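Local coordinates for protein ricin B-related lectin (Polyporus squamosus, PDB 5MUA) that binds galactose through a ricin-B-like beta-trefoil lectin domain and probably acts as a calcium-dependent papain-like cysteine protease through a second domain, at residues 72-77 with 81-86; 59-64 with 68-73; 194-199 with 209-214. All blocks are in the same frame, centred on the assembly; numbering follows the deposited sequence. Where two conformers were deposited one is given.

Interaction 1. Residues 72-77 with 81-86. With GAL (beta-D-galactopyranose), chain J.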
loop_
_atom_site.group_PDB
_atom_site.type_symbol
_atom_site.label_atom_id
_atom_site.label_comp_id
_atom_site.label_asym_id
_atom_site.label_seq_id
_atom_site.Cartn_x
_atom_site.Cartn_y
_atom_site.Cartn_z
ATOM N N ASP B 72 -23.270 -25.320 9.297
ATOM C CA ASP B 72 -23.675 -26.591 8.703
ATOM C C ASP B 72 -24.465 -27.371 9.787
ATOM O O ASP B 72 -24.072 -27.418 10.962
ATOM C CB ASP B 72 -22.367 -27.295 8.247
ATOM C CG ASP B 72 -22.545 -28.805 7.819
ATOM O OD1 ASP B 72 -23.023 -29.631 8.656
ATOM O OD2 ASP B 72 -22.034 -29.123 6.718
ATOM N N LEU B 73 -25.590 -27.955 9.377
ATOM C CA LEU B 73 -26.400 -28.758 10.292
ATOM C C LEU B 73 -25.859 -30.214 10.182
ATOM O O LEU B 73 -25.984 -30.861 9.114
ATOM C CB LEU B 73 -27.872 -28.678 9.914
ATOM C CG LEU B 73 -28.800 -29.454 10.843
ATOM C CD1 LEU B 73 -28.780 -28.940 12.294
ATOM C CD2 LEU B 73 -30.196 -29.260 10.326
ATOM N N ALA B 74 -25.183 -30.657 11.228
ATOM C CA ALA B 74 -24.379 -31.874 11.217
ATOM C C ALA B 74 -25.139 -33.064 10.729
ATOM O O ALA B 74 -26.270 -33.374 11.187
ATOM C CB ALA B 74 -23.790 -32.169 12.633
ATOM N N GLY B 75 -24.597 -33.712 9.723
ATOM C CA GLY B 75 -25.188 -34.936 9.222
ATOM C C GLY B 75 -26.553 -34.787 8.537
ATOM O O GLY B 75 -27.250 -35.800 8.263
ATOM N N HIS B 76 -26.931 -33.570 8.174
ATOM C CA HIS B 76 -28.194 -33.235 7.556
ATOM C C HIS B 76 -29.391 -33.637 8.457
ATOM O O HIS B 76 -30.490 -33.793 7.943
ATOM C CB HIS B 76 -28.383 -33.921 6.173
ATOM C CG HIS B 76 -27.187 -33.833 5.282
ATOM N ND1 HIS B 76 -27.169 -33.029 4.168
ATOM C CD2 HIS B 76 -26.023 -34.513 5.286
ATOM C CE1 HIS B 76 -25.995 -33.155 3.575
ATOM N NE2 HIS B 76 -25.275 -34.020 4.262
ATOM N N ALA B 77 -29.152 -33.845 9.752
ATOM C CA ALA B 77 -30.185 -34.458 10.608
ATOM C C ALA B 77 -31.231 -33.404 11.105
ATOM O O ALA B 77 -30.909 -32.273 11.599
ATOM C CB ALA B 77 -29.523 -35.176 11.776
ATOM N N GLY B 81 -31.721 -31.239 18.592
ATOM C CA GLY B 81 -30.458 -31.201 19.317
ATOM C C GLY B 81 -29.244 -31.561 18.482
ATOM O O GLY B 81 -28.166 -31.734 19.059
ATOM N N THR B 82 -29.439 -31.695 17.170
ATOM C CA THR B 82 -28.353 -31.897 16.235
ATOM C C THR B 82 -27.384 -30.709 16.231
ATOM O O THR B 82 -27.817 -29.574 16.186
ATOM C CB THR B 82 -28.926 -32.023 14.821
ATOM O OG1 THR B 82 -29.796 -33.179 14.776
ATOM C CG2 THR B 82 -27.830 -32.181 13.784
ATOM N N ALA B 83 -26.092 -31.008 16.263
ATOM C CA ALA B 83 -25.054 -29.965 16.392
ATOM C C ALA B 83 -25.079 -29.097 15.153
ATOM O O ALA B 83 -25.235 -29.606 14.018
ATOM C CB ALA B 83 -23.665 -30.590 16.508
ATOM N N ILE B 84 -24.801 -27.828 15.387
ATOM C CA ILE B 84 -24.560 -26.845 14.323
ATOM C C ILE B 84 -23.027 -26.635 14.353
ATOM O O ILE B 84 -22.494 -26.270 15.380
ATOM C CB ILE B 84 -25.250 -25.480 14.558
ATOM C CG1 ILE B 84 -26.770 -25.596 14.717
ATOM C CG2 ILE B 84 -24.879 -24.499 13.434
ATOM C CD1 ILE B 84 -27.501 -26.081 13.497
ATOM N N ILE B 85 -22.361 -26.849 13.222
ATOM C CA ILE B 85 -20.909 -26.875 13.138
ATOM C C ILE B 85 -20.462 -25.942 12.019
ATOM O O ILE B 85 -21.283 -25.455 11.220
ATOM C CB ILE B 85 -20.417 -28.326 12.880
ATOM C CG1 ILE B 85 -20.912 -28.874 11.533
ATOM C CG2 ILE B 85 -20.850 -29.240 14.030
ATOM C CD1 ILE B 85 -20.443 -30.269 11.142
ATOM N N GLY B 86 -19.143 -25.773 11.910
ATOM C CA GLY B 86 -18.524 -25.167 10.763
ATOM C C GLY B 86 -17.889 -26.252 9.896
ATOM O O GLY B 86 -17.219 -27.125 10.417
HETATM C C1 GAL J . -22.022 -35.050 6.686
HETATM C C2 GAL J . -22.532 -33.795 5.979
HETATM C C3 GAL J . -21.675 -32.564 6.198
HETATM C C4 GAL J . -21.400 -32.414 7.702
HETATM C C5 GAL J . -20.871 -33.746 8.298
HETATM C C6 GAL J . -20.706 -33.721 9.803
HETATM O O1 GAL J . -23.058 -35.983 6.582
HETATM O O2 GAL J . -22.572 -34.066 4.567
HETATM O O3 GAL J . -22.379 -31.446 5.599
HETATM O O4 GAL J . -22.667 -32.046 8.307
HETATM O O5 GAL J . -21.786 -34.824 8.036
HETATM O O6 GAL J . -20.105 -34.940 10.204
#

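Interaction 2. Residues 59-64 with 68-73. With GAL (beta-D-galactopyranose), chain J.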
loop_
_atom_site.group_PDB
_atom_site.type_symbol
_atom_site.label_atom_id
_atom_site.label_comp_id
_atom_site.label_asym_id
_atom_site.label_seq_id
_atom_site.Cartn_x
_atom_site.Cartn_y
_atom_site.Cartn_z
ATOM N N THR B 59 -32.789 -17.378 0.954
ATOM C CA THR B 59 -31.914 -18.473 1.283
ATOM C C THR B 59 -30.456 -18.059 1.111
ATOM O O THR B 59 -30.121 -17.375 0.144
ATOM C CB THR B 59 -32.249 -19.681 0.395
ATOM O OG1 THR B 59 -33.662 -19.953 0.565
ATOM C CG2 THR B 59 -31.466 -20.875 0.807
ATOM N N TYR B 60 -29.613 -18.465 2.070
ATOM C CA TYR B 60 -28.250 -17.940 2.196
ATOM C C TYR B 60 -27.332 -19.007 2.720
ATOM O O TYR B 60 -27.757 -19.893 3.507
ATOM C CB TYR B 60 -28.209 -16.787 3.214
ATOM C CG TYR B 60 -29.098 -15.626 2.842
ATOM C CD1 TYR B 60 -28.637 -14.584 2.016
ATOM C CD2 TYR B 60 -30.416 -15.534 3.331
ATOM C CE1 TYR B 60 -29.489 -13.505 1.652
ATOM C CE2 TYR B 60 -31.254 -14.501 2.981
ATOM C CZ TYR B 60 -30.800 -13.486 2.149
ATOM O OH TYR B 60 -31.664 -12.473 1.831
ATOM N N THR B 61 -26.044 -18.912 2.332
ATOM C CA THR B 61 -25.000 -19.563 3.122
ATOM C C THR B 61 -24.605 -18.560 4.202
ATOM O O THR B 61 -24.735 -17.355 4.021
ATOM C CB THR B 61 -23.785 -19.914 2.284
ATOM O OG1 THR B 61 -23.381 -18.808 1.449
ATOM C CG2 THR B 61 -24.069 -21.093 1.435
ATOM N N VAL B 62 -24.110 -19.085 5.309
ATOM C CA VAL B 62 -23.685 -18.326 6.454
ATOM C C VAL B 62 -22.290 -18.839 6.746
ATOM O O VAL B 62 -22.076 -19.942 7.249
ATOM C CB VAL B 62 -24.647 -18.514 7.671
ATOM C CG1 VAL B 62 -24.141 -17.776 8.899
ATOM C CG2 VAL B 62 -26.023 -18.100 7.276
ATOM N N ARG B 63 -21.326 -18.043 6.356
ATOM C CA ARG B 63 -19.895 -18.411 6.392
ATOM C C ARG B 63 -19.145 -17.669 7.454
ATOM O O ARG B 63 -19.323 -16.462 7.595
ATOM C CB ARG B 63 -19.296 -18.108 5.005
ATOM C CG ARG B 63 -17.938 -18.687 4.776
ATOM C CD ARG B 63 -17.343 -18.302 3.423
ATOM N NE ARG B 63 -16.197 -19.151 3.216
ATOM C CZ ARG B 63 -15.416 -19.108 2.148
ATOM N NH1 ARG B 63 -15.605 -18.194 1.194
ATOM N NH2 ARG B 63 -14.453 -19.984 2.056
ATOM N N ASN B 64 -18.273 -18.354 8.165
ATOM C CA ASN B 64 -17.454 -17.711 9.188
ATOM C C ASN B 64 -16.346 -16.926 8.459
ATOM O O ASN B 64 -15.595 -17.500 7.702
ATOM C CB ASN B 64 -16.901 -18.742 10.163
ATOM C CG ASN B 64 -16.307 -18.108 11.374
ATOM O OD1 ASN B 64 -15.106 -17.988 11.476
ATOM N ND2 ASN B 64 -17.153 -17.697 12.321
ATOM N N GLY B 68 -13.418 -19.424 7.496
ATOM C CA GLY B 68 -13.827 -19.836 6.150
ATOM C C GLY B 68 -14.880 -20.929 6.096
ATOM O O GLY B 68 -15.462 -21.175 5.020
ATOM N N SER B 69 -15.071 -21.609 7.223
ATOM C CA SER B 69 -16.015 -22.726 7.400
ATOM C C SER B 69 -17.467 -22.182 7.212
ATOM O O SER B 69 -17.798 -21.039 7.536
ATOM C CB SER B 69 -15.938 -23.232 8.866
ATOM O OG SER B 69 -14.673 -23.634 9.231
ATOM N N TYR B 70 -18.321 -23.052 6.726
ATOM C CA TYR B 70 -19.742 -22.785 6.551
ATOM C C TYR B 70 -20.557 -23.359 7.710
ATOM O O TYR B 70 -20.381 -24.510 8.102
ATOM C CB TYR B 70 -20.230 -23.394 5.228
ATOM C CG TYR B 70 -19.701 -22.606 4.031
ATOM C CD1 TYR B 70 -18.375 -22.726 3.604
ATOM C CD2 TYR B 70 -20.512 -21.677 3.365
ATOM C CE1 TYR B 70 -17.880 -21.972 2.570
ATOM C CE2 TYR B 70 -20.055 -20.988 2.261
ATOM C CZ TYR B 70 -18.731 -21.122 1.880
ATOM O OH TYR B 70 -18.270 -20.353 0.881
ATOM N N MET B 71 -21.499 -22.572 8.184
ATOM C CA MET B 71 -22.486 -23.030 9.211
ATOM C C MET B 71 -23.262 -24.198 8.591
ATOM O O MET B 71 -23.806 -24.098 7.474
ATOM C CB MET B 71 -23.413 -21.946 9.579
ATOM C CG MET B 71 -24.330 -22.305 10.734
ATOM S SD MET B 71 -25.498 -20.901 11.088
ATOM C CE MET B 71 -24.548 -19.813 12.154
ATOM N N ASP B 72 -23.270 -25.320 9.297
ATOM C CA ASP B 72 -23.675 -26.591 8.703
ATOM C C ASP B 72 -24.465 -27.371 9.787
ATOM O O ASP B 72 -24.072 -27.418 10.962
ATOM C CB ASP B 72 -22.367 -27.295 8.247
ATOM C CG ASP B 72 -22.545 -28.805 7.819
ATOM O OD1 ASP B 72 -23.023 -29.631 8.656
ATOM O OD2 ASP B 72 -22.034 -29.123 6.718
ATOM N N LEU B 73 -25.590 -27.955 9.377
ATOM C CA LEU B 73 -26.400 -28.758 10.292
ATOM C C LEU B 73 -25.859 -30.214 10.182
ATOM O O LEU B 73 -25.984 -30.861 9.114
ATOM C CB LEU B 73 -27.872 -28.678 9.914
ATOM C CG LEU B 73 -28.800 -29.454 10.843
ATOM C CD1 LEU B 73 -28.780 -28.940 12.294
ATOM C CD2 LEU B 73 -30.196 -29.260 10.326
HETATM C C1 GAL J . -22.022 -35.050 6.686
HETATM C C2 GAL J . -22.532 -33.795 5.979
HETATM C C3 GAL J . -21.675 -32.564 6.198
HETATM C C4 GAL J . -21.400 -32.414 7.702
HETATM C C5 GAL J . -20.871 -33.746 8.298
HETATM C C6 GAL J . -20.706 -33.721 9.803
HETATM O O1 GAL J . -23.058 -35.983 6.582
HETATM O O2 GAL J . -22.572 -34.066 4.567
HETATM O O3 GAL J . -22.379 -31.446 5.599
HETATM O O4 GAL J . -22.667 -32.046 8.307
HETATM O O5 GAL J . -21.786 -34.824 8.036
HETATM O O6 GAL J . -20.105 -34.940 10.204
HETATM O O HOH W 1 -23.762 -22.041 5.411
#

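Interaction 3. Residues 194-199 with 209-214. With CA (calcium ion), chain H; CA (calcium ion), chain I.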
loop_
_atom_site.group_PDB
_atom_site.type_symbol
_atom_site.label_atom_id
_atom_site.label_comp_id
_atom_site.label_asym_id
_atom_site.label_seq_id
_atom_site.Cartn_x
_atom_site.Cartn_y
_atom_site.Cartn_z
ATOM N N SER B 194 2.061 -2.127 12.413
ATOM C CA SER B 194 2.719 -1.696 11.151
ATOM C C SER B 194 4.114 -1.138 11.424
ATOM O O SER B 194 4.961 -1.187 10.524
ATOM C CB SER B 194 1.879 -0.626 10.399
ATOM O OG SER B 194 1.986 0.649 11.090
ATOM N N GLY B 195 4.326 -0.571 12.588
ATOM C CA GLY B 195 5.552 0.113 12.923
ATOM C C GLY B 195 5.605 1.537 12.352
ATOM O O GLY B 195 6.612 2.242 12.539
ATOM N N LEU B 196 4.562 1.990 11.652
ATOM C CA LEU B 196 4.493 3.368 11.199
ATOM C C LEU B 196 4.736 4.436 12.276
ATOM O O LEU B 196 5.397 5.453 12.031
ATOM C CB LEU B 196 3.230 3.656 10.381
ATOM C CG LEU B 196 3.184 2.910 9.067
ATOM C CD1 LEU B 196 1.782 3.005 8.439
ATOM C CD2 LEU B 196 4.223 3.418 8.062
ATOM N N GLY B 197 4.279 4.178 13.495
ATOM C CA GLY B 197 4.413 5.129 14.602
ATOM C C GLY B 197 5.835 5.407 15.056
ATOM O O GLY B 197 6.102 6.470 15.578
ATOM N N SER B 198 6.703 4.448 14.815
ATOM C CA SER B 198 8.139 4.577 15.111
ATOM C C SER B 198 8.987 4.792 13.856
ATOM O O SER B 198 10.202 4.688 13.908
ATOM C CB SER B 198 8.605 3.322 15.805
ATOM O OG SER B 198 8.219 2.224 15.024
ATOM N N THR B 199 8.365 5.064 12.721
ATOM C CA THR B 199 9.137 5.356 11.484
ATOM C C THR B 199 9.263 6.854 11.401
ATOM O O THR B 199 8.267 7.578 11.336
ATOM C CB THR B 199 8.363 4.883 10.243
ATOM O OG1 THR B 199 8.126 3.488 10.354
ATOM C CG2 THR B 199 9.094 5.219 8.931
ATOM N N ASP B 209 2.405 10.769 1.827
ATOM C CA ASP B 209 1.938 9.836 0.856
ATOM C C ASP B 209 2.337 8.404 1.191
ATOM O O ASP B 209 1.553 7.473 0.955
ATOM C CB ASP B 209 2.290 10.225 -0.580
ATOM C CG ASP B 209 3.812 10.308 -0.850
ATOM O OD1 ASP B 209 4.423 9.267 -1.172
ATOM O OD2 ASP B 209 4.345 11.435 -0.665
ATOM N N ASP B 210 3.526 8.209 1.711
ATOM C CA ASP B 210 4.031 6.876 1.985
ATOM C C ASP B 210 3.333 6.278 3.222
ATOM O O ASP B 210 2.931 5.149 3.214
ATOM C CB ASP B 210 5.537 6.909 2.147
ATOM C CG ASP B 210 6.197 7.407 0.895
ATOM O OD1 ASP B 210 6.135 6.657 -0.105
ATOM O OD2 ASP B 210 6.632 8.576 0.902
ATOM N N PHE B 211 3.186 7.093 4.273
ATOM C CA PHE B 211 2.457 6.646 5.451
ATOM C C PHE B 211 1.069 6.203 5.061
ATOM O O PHE B 211 0.663 5.117 5.514
ATOM C CB PHE B 211 2.365 7.736 6.504
ATOM C CG PHE B 211 3.648 7.934 7.282
ATOM C CD1 PHE B 211 3.915 7.177 8.415
ATOM C CD2 PHE B 211 4.616 8.838 6.838
ATOM C CE1 PHE B 211 5.096 7.311 9.099
ATOM C CE2 PHE B 211 5.802 9.004 7.534
ATOM C CZ PHE B 211 6.052 8.206 8.660
ATOM N N ALA B 212 0.348 6.996 4.260
ATOM C CA ALA B 212 -1.022 6.680 3.935
ATOM C C ALA B 212 -1.160 5.436 3.011
ATOM O O ALA B 212 -2.030 4.575 3.157
ATOM C CB ALA B 212 -1.757 7.897 3.389
ATOM N N THR B 213 -0.249 5.360 2.064
ATOM C CA THR B 213 -0.268 4.228 1.122
ATOM C C THR B 213 0.160 2.958 1.810
ATOM O O THR B 213 -0.437 1.917 1.572
ATOM C CB THR B 213 0.641 4.525 -0.095
ATOM O OG1 THR B 213 0.074 5.596 -0.790
ATOM C CG2 THR B 213 0.696 3.315 -1.076
ATOM N N VAL B 214 1.224 2.993 2.611
ATOM C CA VAL B 214 1.724 1.838 3.282
ATOM C C VAL B 214 0.646 1.351 4.294
ATOM O O VAL B 214 0.429 0.146 4.383
ATOM C CB VAL B 214 3.102 2.058 3.968
ATOM C CG1 VAL B 214 3.486 0.899 4.872
ATOM C CG2 VAL B 214 4.173 2.231 2.893
HETATM CA CA CA H . 6.642 10.212 -0.883
HETATM CA CA CA I . 5.434 13.473 -0.964
HETATM O O HOH W 2 7.188 8.073 -2.041
HETATM O O HOH W 3 6.169 15.884 -1.241
#

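Interaction 1. Residues 72-77 with 81-86
The carboxylate of Asp72 has the aliphatic tip of Ile85 beside one oxygen and a galactose hydroxyl at each of its two oxygens. Ile85 CD1 lies 3.6 Å from Asp72 OD1, an oxygen that also accepts a very short bond of 2.5 Å from GAL O4. Asp72 OD2 takes GAL O3 at 2.6 Å and a second bond from Gln95, so sugar and protein together fix the turn of the group. The His76 ring presents its edge, near the ring plane, to the sugar: NE2 is 2.7 Å from GAL O2, and either atom could donate. GAL O4 donates to Asp72 OD1 and accepts from Gly75 N at 2.9 Å, the recognition of axial O4 expected of a galactose-binding ricin-type site; Asn94 ND2 also bonds to the sugar.

Ile85 reaches the ligand because its CG1 stands between the backbone N and carbonyl carbon (chi1 63°) and its chain then extends, bringing CD1 to 3.7 Å from GAL C6. Ala74 CB adds a looser apolar contact to the same methyl.

Behind the pocket Asp72 and Ile85 form an antiparallel hydrogen-bonded pair, each N-H donating to the other's C=O; the bond from Ile85 N to Asp72 O is nearly straight (171°), the reverse one is more bent (135°), and Ala74 N continues the register to Ala83 O. On the face away from the sugar Leu73 lies nearly perpendicular to Thr82, CD1 to CG2 3.7 Å, and also meets Ile84.

Strand 70-73 is one edge strand of a four-stranded antiparallel sheet, with 82-87 beside it. Strand 129-133 follows, pairing with Gly81 and Thr82 at a G1 beta bulge opposite Gly132, while Trp97 of strand 97-100 packs on Leu73 and Ile84.

Interaction 2. Residues 59-64 with 68-73
Arg63 runs across Tyr70, with its aliphatic part over one face of the ring. Arg63 CG stands 3.9 Å from the Tyr70 ring centroid and only 11° off the ring normal, a CH-pi contact centred on the ring. The two side chains cross obliquely, and the guanidinium is turned just 23° from the ring plane. This brings Tyr70 OH over a face of the guanidinium, toward its rim; the approach to Arg63 NE is too poorly angled for a hydrogen bond. Arg63 NE instead donates to Gly68 O, 2.8 Å away in the guanidinium plane along a nearly straight line, and NH2 adds a weak second bond to that oxygen. With CG anti to the backbone N and the chain extended as far as NE, Arg63 reaches Gly68 while passing over the tyrosine ring.

Thr61 comes to the ring differently, at its edge and near its plane, CB being 3.9 Å from Tyr70 CD2. Val62 and Met71 flank each other with a common direction, their contact being CG1 to CE at 3.9 Å in one of two conformers of Met71.

Backbone bonds clamp the turn between the strands: Met71 N to Val62 O at 2.9 Å, Asn64 N to Ser69 O at 2.8 Å, and Gly68 N to Asn64 O. Further back the chains diverge. Val62 N donates to a water that sits 2.9 Å from Met71 O, filling the place of a direct bond.

Both strands lie in the ricin-type beta-trefoil lectin domain, the turn leading from 59-64 into the strand that carries Asp72. The short segment axes make 118°, far from antiparallel, and a single bridge, Arg63 with Tyr70, joins them. Strand 59-64 pairs instead with 49-53 and 97-100, where Trp49 and Trp97 pack on Val62, whereas strand 70-73 departs to pair with 82-87.

Interaction 3. Residues 194-199 with 209-214
The edge of the Phe211 ring faces two backbone carbonyls: CE1 lies 3.5 Å from Leu196 O and CZ 3.5 Å from Thr199 O, both oxygens near the ring plane. This sets electron-rich oxygens against the slightly positive ring edge. Leu196 and Phe211 run antiparallel past one another, with Leu196 CD2 at 3.8 Å from Phe211 CD1 and at 4.1 Å from Val214 CG1; Phe206 adds an edge-to-face ring contact to Phe211. The loop keeps its shape through Gly195 O, which accepts from Ser198 N, Ser198 OG and Thr199 OG1, and through an ST turn from Leu196 N to Ser194 OG.

Two residues before Phe211 on the same helix, Asp209 chelates one calcium through OD1 (2.4 Å) and OD2, and OD2 bridges to the second calcium at 2.3 Å. Asp210 OD2 binds the first calcium at 2.4 Å. Each ion also binds a water; further ligands come from Glu204 and Asp207 and from Ser175 and Asp176 of the second subunit.

Helix 208-226 begins at Cys208, which belongs with Asp209 to the E64 pocket; a cysteine at the head of a helix is the arrangement of papain-like proteases, here with a two-calcium site beside it.

How the interactions relate
Interactions 1 and 2 are consecutive parts of the lectin domain: they share Asp72 and Leu73 on strand 70-73 and touch where Ile84 packs on Met71. Interaction 1 is regular antiparallel pairing, mostly buried, with a polar sugar site at its end; interaction 2 is only partly buried and holds two diverging strands by a turn, one bridge and an arginine-tyrosine contact. Interaction 3 lies on the other side of the chain's centre, its own centre 45 Å from that of interaction 1. It is buried, joins a loop to a helix by apolar and ring-edge contacts alone, and its helix carries calcium ligands completed by the second subunit, whereas the galactose site is built within one chain.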